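Side-chain contact in peroxisomal acyl-coenzyme A oxidase 1 (Arabidopsis thaliana, PDB 1W07), which catalyses the FAD-dependent desaturation of long- and medium-chain acyl-CoAs to 2-trans-enoyl-CoAs in peroxisomal beta-oxidation, passing electrons to oxygen to form hydrogen peroxide: residues 15-18 with 19-22. The protein carries 1 engineered substitution. Sequence-based numbering, arbitrary orientation.
Sequences EFDV and EDMK
Phe16 and Met21 make the apolar part of this helix start, in which a loop residue folds back on the first turn of helix 18-26; the contact illustrates how such a start can combine an apolar clasp, backbone bonds and an i, i+3 salt bridge. Met21 CB sits at the edge of the Phe16 ring, near its plane, 3.6 Å from CE1, and the two side chains cross at about a right angle. The methionine chain bends at chi2 and chi3, which brings its CE back to 4.0 Å from Phe16 CE1. Both residues are buried, and both also touch Leu603 of helix 600-605, while Met21 reaches Val548 and Leu552 of helix 548-566.

Backbone hydrogen bonds begin the helix. Asp17 is at the N-cap position, but its carboxylate makes no capping bond; Asp17 O accepts from Asp20 N at 3.1 Å and, more weakly, from Met21 N. One residue on, Val18 O takes Lys22 N at 2.9 Å, and Lys22 CG packs against the same oxygen.

Charged groups make up the rest. Asp17 OD2 and Asp20 OD2 lie 4.2 Å apart, and one water donates to both. The three-residue spacing lets Lys22 NZ form a salt bridge with Glu19 OE2 at 3.1 Å, on the syn side of the carboxylate; the lysine is extended beyond CG, whereas Glu19 bends at chi2 (-52°) to meet it. A leucine in place of Lys22 would probably leave the Glu19 carboxylate without this countercharge and more free to turn. Apolar packing thus joins the N-terminal acyl-CoA oxidase region to helices late in the chain, away from the FAD site, while the shared water probably eases the repulsion between the aspartates.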
loop_
_atom_site.group_PDB
_atom_site.type_symbol
_atom_site.label_atom_id
_atom_site.label_comp_id
_atom_site.label_asym_id
_atom_site.label_seq_id
_atom_site.Cartn_x
_atom_site.Cartn_y
_atom_site.Cartn_z
ATOM N N GLU B 15 25.268 -20.686 -0.909
ATOM C CA GLU B 15 26.443 -20.919 -1.743
ATOM C C GLU B 15 27.448 -19.787 -1.562
ATOM O O GLU B 15 28.250 -19.501 -2.446
ATOM C CB GLU B 15 26.030 -21.034 -3.216
ATOM C CG GLU B 15 25.044 -22.173 -3.446
ATOM C CD GLU B 15 24.463 -22.174 -4.834
ATOM O OE1 GLU B 15 24.230 -21.072 -5.381
ATOM O OE2 GLU B 15 24.204 -23.274 -5.367
ATOM N N PHE B 16 27.396 -19.140 -0.403
ATOM C CA PHE B 16 28.314 -18.044 -0.093
ATOM C C PHE B 16 28.358 -17.940 1.435
ATOM O O PHE B 16 27.422 -18.390 2.100
ATOM C CB PHE B 16 27.803 -16.741 -0.730
ATOM C CG PHE B 16 26.580 -16.185 -0.066
ATOM C CD1 PHE B 16 26.687 -15.150 0.856
ATOM C CD2 PHE B 16 25.318 -16.725 -0.325
ATOM C CE1 PHE B 16 25.555 -14.656 1.520
ATOM C CE2 PHE B 16 24.183 -16.237 0.331
ATOM C CZ PHE B 16 24.307 -15.201 1.254
ATOM N N ASP B 17 29.440 -17.387 1.992
ATOM C CA ASP B 17 29.551 -17.265 3.448
ATOM C C ASP B 17 28.845 -16.007 3.924
ATOM O O ASP B 17 29.285 -14.886 3.651
ATOM C CB ASP B 17 31.013 -17.252 3.903
ATOM C CG ASP B 17 31.659 -18.648 3.876
ATOM O OD1 ASP B 17 30.965 -19.630 4.197
ATOM O OD2 ASP B 17 32.857 -18.749 3.564
ATOM N N VAL B 18 27.739 -16.218 4.635
ATOM C CA VAL B 18 26.904 -15.141 5.147
ATOM C C VAL B 18 27.636 -14.136 6.024
ATOM O O VAL B 18 27.355 -12.942 5.951
ATOM C CB VAL B 18 25.670 -15.714 5.929
ATOM C CG1 VAL B 18 26.140 -16.538 7.138
ATOM C CG2 VAL B 18 24.731 -14.563 6.356
ATOM N N GLU B 19 28.564 -14.606 6.850
ATOM C CA GLU B 19 29.286 -13.705 7.730
ATOM C C GLU B 19 30.027 -12.612 6.957
ATOM O O GLU B 19 30.125 -11.473 7.428
ATOM C CB GLU B 19 30.242 -14.489 8.643
ATOM C CG GLU B 19 29.515 -15.406 9.651
ATOM C CD GLU B 19 28.426 -14.691 10.476
ATOM O OE1 GLU B 19 28.729 -13.686 11.155
ATOM O OE2 GLU B 19 27.259 -15.140 10.459
ATOM N N ASP B 20 30.520 -12.939 5.766
ATOM C CA ASP B 20 31.225 -11.970 4.916
ATOM C C ASP B 20 30.226 -11.029 4.245
ATOM O O ASP B 20 30.503 -9.841 4.065
ATOM C CB ASP B 20 32.039 -12.690 3.843
ATOM C CG ASP B 20 33.262 -13.386 4.417
ATOM O OD1 ASP B 20 34.179 -12.668 4.866
ATOM O OD2 ASP B 20 33.291 -14.633 4.436
ATOM N N MET B 21 29.063 -11.554 3.870
ATOM C CA MET B 21 28.036 -10.714 3.261
ATOM C C MET B 21 27.541 -9.695 4.286
ATOM O O MET B 21 27.133 -8.597 3.920
ATOM C CB MET B 21 26.854 -11.556 2.779
ATOM C CG MET B 21 25.851 -10.763 1.951
ATOM S SD MET B 21 26.583 -10.094 0.442
ATOM C CE MET B 21 26.225 -11.415 -0.726
ATOM N N LYS B 22 27.558 -10.066 5.568
ATOM C CA LYS B 22 27.111 -9.158 6.634
ATOM C C LYS B 22 27.967 -7.902 6.651
ATOM O O LYS B 22 27.470 -6.806 6.903
ATOM C CB LYS B 22 27.195 -9.827 8.013
ATOM C CG LYS B 22 26.115 -10.879 8.267
ATOM C CD LYS B 22 26.217 -11.464 9.679
ATOM C CE LYS B 22 25.029 -12.381 9.963
ATOM N NZ LYS B 22 25.115 -13.002 11.313
HETATM O O HOH W 1 34.511 -16.575 3.040
#